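Poly(ADP-ribose) glycohydrolase (Thermomonospora curvata, PDB 3SIG) probably hydrolyses the ribose-ribose bonds of poly(ADP-ribose), releasing ADP-ribose, the product it holds bound in this crystal. Local coordinates at residues Ala77-Leu81 and His252-Ala256; Glu72-Ala76 and Gln111-Leu115; Ile192-Leu196 and Asn227-Val232. One frame throughout, in Å; residues are numbered along the deposited sequence.

All three contacts are largely buried, but they differ in chemistry. Interactions 1 and 2 share helix 74-84 and touch each other, with centres about 11 Å apart. R80 of interaction 1 forms a salt bridge with E72 of interaction 2. Interaction 1 packs the helix on a strand, mostly through alkyl groups, with charged groups at its exposed edge. Interaction 2 lies deepest, about 8 Å from the chain centre, and bonds the adenine, a phosphate and the distal ribose of ADP-ribose. Interaction 3 lies farther out, about 17 Å from that centre, and joins helices 189-209 and 229-240. It sets alkyl groups against the side-chain amides of N227 and Q231. Only interaction 2 has a hydrogen bond across it.

Interaction 1 of 3, residues Ala77-Leu81 and His252-Ala256; sequences AARRL and HVVFA
The H252 ring has L81 CD2 over one face, away from the ring centre. This is a CH-pi contact, with CD2 4.2 Å from the ring centroid and 22° off its normal. R80 NH1 stands at the edge of the same ring, near its plane. The R80 guanidinium has L81 CD1 3.6 Å above its plane, over its centre. L81 CD2 thus lies over the imidazole, while L81 CD1 covers the guanidinium and also touches H252 CE1 at 3.7 Å.

V254 adjoins this cluster. Its CG2 packs against L81 CD2 at 3.9 Å, and R80 NH2 touches both V254 methyls. CG1 of V254, anti to the backbone N (chi1 -177°), also meets A77 CB at 4.1 Å. At the far end A77 CB and A256 CB touch at 3.7 Å. H252, V254 and A256 are alternate residues that turn one strand face to the helix.

The 77-81 segment of helix 74-84 runs roughly antiparallel to strand 252-256, at 151°, with their axes 10.3 Å apart at closest approach. The helix packs on the central mixed sheet of the macrodomain fold. A256 belongs to the ADP-ribose pocket.

The charged ends have acidic partners. R80 forms salt bridges with E72 and E68, and H252 NE2 bonds to E68. The shared carboxylate would probably ease the closeness of arginine and imidazole, while their carbon neighbours supply the packing.

Interaction 2 of 3, residues Glu72-Ala76 and Gln111-Leu115; sequences ETTLA and QEEGL. With AR6 ([(2R,3S,4R,5R)-5-(6-aminopurin-9-yl)-3,4-dihydroxy-oxolan-2-yl]methyl [hydroxy-[[(2R,3S,4R,5S)-3,4,5-trihydroxyoxolan-2-yl]methoxy]phosphoryl] hydrogen phosphate), chain B.
T74 and Q111 meet by one nearly straight hydrogen bond, and both bind ADP-ribose through their backbones. Q111 NE2 donates to T74 OG1 at 2.9 Å and 168°. The hydroxyl lies in the amide plane. This is the ligand cleft of a macrodomain, where two helix starts face the nucleotide. Q111, E112 and E113 are the QEE of the PARG signature.

T74 N donates to adenine N1 at 3.0 Å. Q111 N donates to phosphate oxygen O2A at 2.8 Å; this N-H lies at the start of helix 111-118, where the helix dipole would probably favour the phosphate's charge. The distal ribose is held by acids. Its O2D donates to E112 OE1 at 2.7 Å, and its O1D donates to E113 OE2.

A second shell fixes these groups. The Q111 amide is also held by F94 N at OE1 and by L92 O at NE2. Its CG lies anti to the backbone N (chi1 -172°), and a bend at chi2 brings the amide across to T74. E112 OE1 receives S96 N as well, and its OE2 receives G101 N and N93 ND2. E113 OE2 receives G103 N.

Next to the polar groups L115 CD2 packs on L75 CG at 3.6 Å. F172 touches both leucines. T73 is the N-cap of helix 74-84: its OG1 bonds to D159 OD1 and accepts from A76 N at 2.9 Å.

Interaction 3 of 3, residues Ile192-Leu196 and Asn227-Val232; sequences IGRVL and NDPAQV
Q231 reaches across to I192, G193 and L196 with an extended side chain. CB leaves the backbone toward helix 189-209. CG lies anti to the backbone N (chi1 -176°) and meets L196 CD1 at 4.0 Å. With chi2 also near 180°, CD goes straight on and lies about equally near L196 CD1 and G193 CA. The two ends of the amide part ways. OE1 lies 3.7 Å from I192 CG2 and also touches L196 CD1. NE2 comes over the backbone of G193, 3.4 Å from its CA. It is close to G193 N too, but both are donors and make no bond. NE2 instead donates to V189 O, earlier in the same helix.

G193 suits this approach. A CB there would come within 3.1 Å of Q231 NE2, so the glycine leaves the amide its place against the helix. The side chain of Q231 crosses those of I192 and L196 at about a right angle. Replacing Q231 with an alanine would probably leave V189 O without this amide donor and open a gap beside G193 and L196.

The two helices, 189-209 and 229-240, lie on either side of strand 214-217 in the chain. This strand belongs to the central mixed sheet of the macrodomain fold. D228 is the N-cap of helix 229-240, and its OD1 accepts from A230 N at 3.0 Å, with the N-H approaching well out of the carboxylate plane.

N227 comes in from the loop before the helix. Its OD1 touches I192 CG2 at 3.7 Å, while ND2 is held by P178 O and G221 O. L196 CD1 also packs on V232 CG2 at 4.1 Å.

Interaction 1 of 3, residues Ala77-Leu81 and His252-Ala256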
loop_
_atom_site.group_PDB
_atom_site.type_symbol
_atom_site.label_atom_id
_atom_site.label_comp_id
_atom_site.label_asym_id
_atom_site.label_seq_id
_atom_site.Cartn_x
_atom_site.Cartn_y
_atom_site.Cartn_z
ATOM N N ALA A 77 -1.228 -5.429 10.564
ATOM C CA ALA A 77 -2.677 -5.261 10.547
ATOM C C ALA A 77 -3.290 -6.228 9.544
ATOM O O ALA A 77 -4.326 -6.868 9.826
ATOM C CB ALA A 77 -3.063 -3.809 10.202
ATOM N N ALA A 78 -2.730 -6.338 8.363
ATOM C CA ALA A 78 -3.238 -7.264 7.353
ATOM C C ALA A 78 -3.226 -8.699 7.844
ATOM O O ALA A 78 -4.199 -9.440 7.657
ATOM C CB ALA A 78 -2.459 -7.148 6.096
ATOM N N ARG A 79 -2.185 -9.098 8.561
ATOM C CA ARG A 79 -2.090 -10.458 9.063
ATOM C C ARG A 79 -3.148 -10.722 10.106
ATOM O O ARG A 79 -3.746 -11.808 10.145
ATOM C CB ARG A 79 -0.695 -10.656 9.608
ATOM C CG ARG A 79 -0.327 -12.088 9.906
ATOM C CD ARG A 79 1.116 -12.163 10.349
ATOM N NE ARG A 79 1.509 -13.521 10.692
ATOM C CZ ARG A 79 2.580 -13.833 11.409
ATOM N NH1 ARG A 79 3.387 -12.893 11.840
ATOM N NH2 ARG A 79 2.859 -15.099 11.698
ATOM N N ARG A 80 -3.363 -9.763 11.001
ATOM C CA ARG A 80 -4.378 -9.870 12.037
ATOM C C ARG A 80 -5.752 -10.062 11.417
ATOM O O ARG A 80 -6.518 -10.950 11.810
ATOM C CB ARG A 80 -4.336 -8.652 12.953
ATOM C CG ARG A 80 -5.458 -8.623 13.964
ATOM C CD ARG A 80 -5.330 -7.491 14.984
ATOM N NE ARG A 80 -5.283 -6.154 14.377
ATOM C CZ ARG A 80 -6.339 -5.371 14.183
ATOM N NH1 ARG A 80 -7.560 -5.765 14.527
ATOM N NH2 ARG A 80 -6.184 -4.172 13.648
ATOM N N LEU A 81 -6.103 -9.215 10.469
ATOM C CA LEU A 81 -7.402 -9.315 9.832
ATOM C C LEU A 81 -7.549 -10.619 9.048
ATOM O O LEU A 81 -8.615 -11.233 9.059
ATOM C CB LEU A 81 -7.638 -8.111 8.932
ATOM C CG LEU A 81 -8.273 -6.879 9.597
ATOM C CD1 LEU A 81 -7.568 -6.390 10.863
ATOM C CD2 LEU A 81 -8.412 -5.751 8.559
ATOM N N HIS A 252 -14.673 -3.043 7.503
ATOM C CA HIS A 252 -13.612 -2.786 8.470
ATOM C C HIS A 252 -12.486 -2.040 7.769
ATOM O O HIS A 252 -12.029 -2.453 6.696
ATOM C CB HIS A 252 -13.117 -4.127 8.993
ATOM C CG HIS A 252 -12.175 -4.071 10.157
ATOM N ND1 HIS A 252 -11.685 -5.223 10.739
ATOM C CD2 HIS A 252 -11.608 -3.043 10.834
ATOM C CE1 HIS A 252 -10.856 -4.910 11.718
ATOM N NE2 HIS A 252 -10.808 -3.594 11.814
ATOM N N VAL A 253 -12.129 -0.899 8.326
ATOM C CA VAL A 253 -10.984 -0.118 7.860
ATOM C C VAL A 253 -10.051 0.080 9.023
ATOM O O VAL A 253 -10.469 0.578 10.095
ATOM C CB VAL A 253 -11.415 1.242 7.354
ATOM C CG1 VAL A 253 -10.211 2.100 6.969
ATOM C CG2 VAL A 253 -12.369 1.087 6.142
ATOM N N VAL A 254 -8.801 -0.314 8.847
ATOM C CA VAL A 254 -7.763 -0.052 9.851
ATOM C C VAL A 254 -6.794 0.978 9.308
ATOM O O VAL A 254 -6.288 0.821 8.188
ATOM C CB VAL A 254 -6.935 -1.315 10.173
ATOM C CG1 VAL A 254 -5.888 -1.042 11.276
ATOM C CG2 VAL A 254 -7.819 -2.483 10.563
ATOM N N PHE A 255 -6.573 2.033 10.088
ATOM C CA PHE A 255 -5.474 2.953 9.844
ATOM C C PHE A 255 -4.333 2.455 10.684
ATOM O O PHE A 255 -4.251 2.753 11.893
ATOM C CB PHE A 255 -5.881 4.399 10.161
ATOM C CG PHE A 255 -6.977 4.908 9.274
ATOM C CD1 PHE A 255 -6.721 5.342 7.994
ATOM C CD2 PHE A 255 -8.287 4.899 9.702
ATOM C CE1 PHE A 255 -7.748 5.822 7.178
ATOM C CE2 PHE A 255 -9.304 5.380 8.881
ATOM C CZ PHE A 255 -9.035 5.801 7.618
ATOM N N ALA A 256 -3.458 1.682 10.032
ATOM C CA ALA A 256 -2.296 1.089 10.686
ATOM C C ALA A 256 -1.140 2.058 10.482
ATOM O O ALA A 256 -0.664 2.221 9.352
ATOM C CB ALA A 256 -1.986 -0.264 10.077
#

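Interaction 2 of 3, residues Glu72-Ala76 and Gln111-Leu115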
loop_
_atom_site.group_PDB
_atom_site.type_symbol
_atom_site.label_atom_id
_atom_site.label_comp_id
_atom_site.label_asym_id
_atom_site.label_seq_id
_atom_site.Cartn_x
_atom_site.Cartn_y
_atom_site.Cartn_z
ATOM N N GLU A 72 0.093 -0.589 14.434
ATOM C CA GLU A 72 0.576 -1.692 13.640
ATOM C C GLU A 72 1.236 -1.214 12.382
ATOM O O GLU A 72 0.874 -0.201 11.800
ATOM C CB GLU A 72 -0.586 -2.601 13.232
ATOM C CG GLU A 72 -1.219 -3.350 14.383
ATOM C CD GLU A 72 -2.531 -3.977 14.015
ATOM O OE1 GLU A 72 -3.441 -3.242 13.603
ATOM O OE2 GLU A 72 -2.646 -5.210 14.139
ATOM N N THR A 73 2.176 -2.005 11.897
ATOM C CA THR A 73 2.606 -1.884 10.521
ATOM C C THR A 73 1.455 -2.312 9.605
ATOM O O THR A 73 0.521 -3.024 10.004
ATOM C CB THR A 73 3.792 -2.797 10.200
ATOM O OG1 THR A 73 3.371 -4.149 10.407
ATOM C CG2 THR A 73 4.981 -2.501 11.090
ATOM N N THR A 74 1.540 -1.901 8.348
ATOM C CA THR A 74 0.590 -2.345 7.326
ATOM C C THR A 74 0.454 -3.858 7.348
ATOM O O THR A 74 -0.656 -4.410 7.360
ATOM C CB THR A 74 1.027 -1.885 5.939
ATOM O OG1 THR A 74 1.321 -0.475 5.984
ATOM C CG2 THR A 74 -0.032 -2.179 4.879
ATOM N N LEU A 75 1.570 -4.549 7.294
ATOM C CA LEU A 75 1.519 -6.008 7.236
ATOM C C LEU A 75 0.995 -6.649 8.491
ATOM O O LEU A 75 0.278 -7.647 8.412
ATOM C CB LEU A 75 2.880 -6.564 6.881
ATOM C CG LEU A 75 3.245 -6.294 5.422
ATOM C CD1 LEU A 75 4.608 -6.846 5.153
ATOM C CD2 LEU A 75 2.252 -6.832 4.398
ATOM N N ALA A 76 1.299 -6.097 9.657
ATOM C CA ALA A 76 0.816 -6.693 10.896
ATOM C C ALA A 76 -0.703 -6.583 10.946
ATOM O O ALA A 76 -1.411 -7.515 11.312
ATOM C CB ALA A 76 1.454 -6.036 12.117
ATOM N N GLN A 111 7.670 2.399 3.932
ATOM C CA GLN A 111 6.606 1.400 3.925
ATOM C C GLN A 111 6.632 0.498 2.700
ATOM O O GLN A 111 6.541 -0.733 2.811
ATOM C CB GLN A 111 5.230 2.060 4.091
ATOM C CG GLN A 111 4.075 1.111 4.290
ATOM C CD GLN A 111 3.147 1.056 3.093
ATOM O OE1 GLN A 111 3.524 1.384 1.953
ATOM N NE2 GLN A 111 1.928 0.620 3.330
ATOM N N GLU A 112 6.759 1.065 1.516
ATOM C CA GLU A 112 6.749 0.267 0.308
ATOM C C GLU A 112 7.889 -0.734 0.318
ATOM O O GLU A 112 7.729 -1.878 -0.075
ATOM C CB GLU A 112 6.835 1.137 -0.956
ATOM C CG GLU A 112 6.932 0.242 -2.227
ATOM C CD GLU A 112 6.765 0.967 -3.540
ATOM O OE1 GLU A 112 7.157 2.157 -3.627
ATOM O OE2 GLU A 112 6.289 0.315 -4.513
ATOM N N GLU A 113 9.071 -0.296 0.711
ATOM C CA GLU A 113 10.227 -1.193 0.751
ATOM C C GLU A 113 9.972 -2.384 1.664
ATOM O O GLU A 113 10.377 -3.503 1.367
ATOM C CB GLU A 113 11.491 -0.443 1.151
ATOM C CG GLU A 113 11.985 0.548 0.083
ATOM C CD GLU A 113 11.348 1.923 0.103
ATOM O OE1 GLU A 113 10.408 2.169 0.882
ATOM O OE2 GLU A 113 11.804 2.774 -0.691
ATOM N N GLY A 114 9.345 -2.127 2.811
ATOM C CA GLY A 114 9.004 -3.228 3.691
ATOM C C GLY A 114 8.033 -4.202 3.028
ATOM O O GLY A 114 8.170 -5.429 3.151
ATOM N N LEU A 115 7.065 -3.679 2.300
ATOM C CA LEU A 115 6.150 -4.579 1.594
ATOM C C LEU A 115 6.917 -5.408 0.565
ATOM O O LEU A 115 6.722 -6.631 0.450
ATOM C CB LEU A 115 5.057 -3.783 0.862
ATOM C CG LEU A 115 4.188 -2.892 1.755
ATOM C CD1 LEU A 115 3.162 -2.162 0.944
ATOM C CD2 LEU A 115 3.530 -3.666 2.922
HETATM N N1 AR6 B . 3.357 0.435 8.289
HETATM C C2 AR6 B . 2.530 1.424 8.614
HETATM N N3 AR6 B . 2.848 2.750 8.656
HETATM C C4 AR6 B . 4.128 3.009 8.303
HETATM C C5 AR6 B . 5.061 1.975 7.936
HETATM C C6 AR6 B . 4.589 0.689 7.945
HETATM N N6 AR6 B . 5.449 -0.362 7.622
HETATM N N7 AR6 B . 6.291 2.650 7.612
HETATM C C8 AR6 B . 6.088 3.909 7.814
HETATM N N9 AR6 B . 4.827 4.216 8.231
HETATM P PA AR6 B . 6.161 6.397 3.873
HETATM P PB AR6 B . 5.136 8.120 1.669
HETATM C "C1'" AR6 B . 4.174 5.486 8.539
HETATM O O1A AR6 B . 7.132 7.469 4.221
HETATM O O1B AR6 B . 3.879 7.879 0.857
HETATM C C1D AR6 B . 9.050 5.031 -0.302
HETATM O O1D AR6 B . 10.425 5.097 -0.558
HETATM C "C2'" AR6 B . 5.125 6.576 8.985
HETATM O "O2'" AR6 B . 4.504 7.389 9.940
HETATM O O2A AR6 B . 6.700 5.021 3.579
HETATM O O2B AR6 B . 5.242 9.385 2.451
HETATM C C2D AR6 B . 8.363 4.842 -1.597
HETATM O O2D AR6 B . 8.864 3.867 -2.444
HETATM C "C3'" AR6 B . 5.337 7.337 7.727
HETATM O "O3'" AR6 B . 5.620 8.679 7.956
HETATM O O3A AR6 B . 5.232 6.891 2.680
HETATM C C3D AR6 B . 8.048 6.200 -2.061
HETATM O O3D AR6 B . 9.178 6.581 -2.801
HETATM C "C4'" AR6 B . 4.054 7.180 6.963
HETATM O "O4'" AR6 B . 3.454 6.000 7.448
HETATM C C4D AR6 B . 7.898 6.953 -0.786
HETATM O O4D AR6 B . 8.620 6.268 0.227
HETATM C "C5'" AR6 B . 4.186 7.135 5.447
HETATM O "O5'" AR6 B . 5.102 6.125 5.056
HETATM C C5D AR6 B . 6.445 7.151 -0.357
HETATM O O5D AR6 B . 6.431 8.005 0.772
#

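Interaction 3 of 3, residues Ile192-Leu196 and Asn227-Val232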
loop_
_atom_site.group_PDB
_atom_site.type_symbol
_atom_site.label_atom_id
_atom_site.label_comp_id
_atom_site.label_asym_id
_atom_site.label_seq_id
_atom_site.Cartn_x
_atom_site.Cartn_y
_atom_site.Cartn_z
ATOM N N ILE A 192 -3.559 20.606 -3.159
ATOM C CA ILE A 192 -3.068 19.311 -2.710
ATOM C C ILE A 192 -4.245 18.532 -2.146
ATOM O O ILE A 192 -4.361 17.336 -2.399
ATOM C CB ILE A 192 -1.979 19.478 -1.646
ATOM C CG1 ILE A 192 -0.749 20.142 -2.262
ATOM C CG2 ILE A 192 -1.581 18.146 -1.018
ATOM C CD1 ILE A 192 -0.092 19.289 -3.283
ATOM N N GLY A 193 -5.138 19.187 -1.401
ATOM C CA GLY A 193 -6.276 18.494 -0.836
ATOM C C GLY A 193 -7.175 17.900 -1.910
ATOM O O GLY A 193 -7.681 16.790 -1.762
ATOM N N ARG A 194 -7.396 18.630 -2.985
ATOM C CA ARG A 194 -8.218 18.138 -4.083
ATOM C C ARG A 194 -7.569 16.924 -4.745
ATOM O O ARG A 194 -8.262 15.935 -5.063
ATOM C CB ARG A 194 -8.481 19.250 -5.109
ATOM C CG ARG A 194 -9.395 20.357 -4.605
ATOM C CD ARG A 194 -9.699 21.350 -5.730
ATOM N NE ARG A 194 -9.943 22.707 -5.237
ATOM C CZ ARG A 194 -9.033 23.681 -5.222
ATOM N NH1 ARG A 194 -7.805 23.466 -5.674
ATOM N NH2 ARG A 194 -9.353 24.881 -4.757
ATOM N N VAL A 195 -6.259 16.971 -4.951
ATOM C CA VAL A 195 -5.541 15.848 -5.539
ATOM C C VAL A 195 -5.650 14.620 -4.604
ATOM O O VAL A 195 -5.964 13.510 -5.037
ATOM C CB VAL A 195 -4.067 16.204 -5.818
ATOM C CG1 VAL A 195 -3.305 14.963 -6.210
ATOM C CG2 VAL A 195 -3.995 17.239 -6.920
ATOM N N LEU A 196 -5.450 14.820 -3.311
ATOM C CA LEU A 196 -5.524 13.725 -2.342
ATOM C C LEU A 196 -6.916 13.122 -2.303
ATOM O O LEU A 196 -7.054 11.905 -2.288
ATOM C CB LEU A 196 -5.175 14.223 -0.941
ATOM C CG LEU A 196 -3.684 14.441 -0.682
ATOM C CD1 LEU A 196 -3.534 15.245 0.600
ATOM C CD2 LEU A 196 -2.923 13.152 -0.564
ATOM N N ASN A 227 3.593 14.908 3.089
ATOM C CA ASN A 227 2.244 15.427 3.269
ATOM C C ASN A 227 1.902 15.660 4.735
ATOM O O ASN A 227 2.508 15.091 5.638
ATOM C CB ASN A 227 1.190 14.501 2.626
ATOM C CG ASN A 227 1.165 14.617 1.118
ATOM O OD1 ASN A 227 0.527 15.519 0.587
ATOM N ND2 ASN A 227 1.898 13.764 0.424
ATOM N N ASP A 228 0.914 16.523 4.954
ATOM C CA ASP A 228 0.425 16.844 6.285
ATOM C C ASP A 228 -0.502 15.731 6.790
ATOM O O ASP A 228 -1.546 15.469 6.196
ATOM C CB ASP A 228 -0.351 18.162 6.171
ATOM C CG ASP A 228 -0.967 18.613 7.474
ATOM O OD1 ASP A 228 -0.899 17.894 8.482
ATOM O OD2 ASP A 228 -1.562 19.714 7.465
ATOM N N PRO A 229 -0.137 15.046 7.882
ATOM C CA PRO A 229 -1.014 13.940 8.278
ATOM C C PRO A 229 -2.432 14.351 8.668
ATOM O O PRO A 229 -3.357 13.559 8.498
ATOM C CB PRO A 229 -0.273 13.264 9.433
ATOM C CG PRO A 229 0.797 14.168 9.816
ATOM C CD PRO A 229 1.034 15.188 8.762
ATOM N N ALA A 230 -2.614 15.541 9.199
ATOM C CA ALA A 230 -3.981 15.988 9.462
ATOM C C ALA A 230 -4.790 16.092 8.169
ATOM O O ALA A 230 -5.957 15.713 8.133
ATOM C CB ALA A 230 -3.999 17.326 10.232
ATOM N N GLN A 231 -4.179 16.586 7.102
ATOM C CA GLN A 231 -4.870 16.688 5.824
ATOM C C GLN A 231 -5.144 15.306 5.225
ATOM O O GLN A 231 -6.217 15.083 4.681
ATOM C CB GLN A 231 -4.076 17.538 4.829
ATOM C CG GLN A 231 -4.794 17.750 3.512
ATOM C CD GLN A 231 -4.041 18.689 2.609
ATOM O OE1 GLN A 231 -2.818 18.591 2.450
ATOM N NE2 GLN A 231 -4.750 19.639 2.036
ATOM N N VAL A 232 -4.228 14.365 5.367
ATOM C CA VAL A 232 -4.467 13.044 4.796
ATOM C C VAL A 232 -5.542 12.309 5.631
ATOM O O VAL A 232 -6.458 11.699 5.066
ATOM C CB VAL A 232 -3.168 12.219 4.672
ATOM C CG1 VAL A 232 -3.475 10.846 4.162
ATOM C CG2 VAL A 232 -2.194 12.949 3.710
#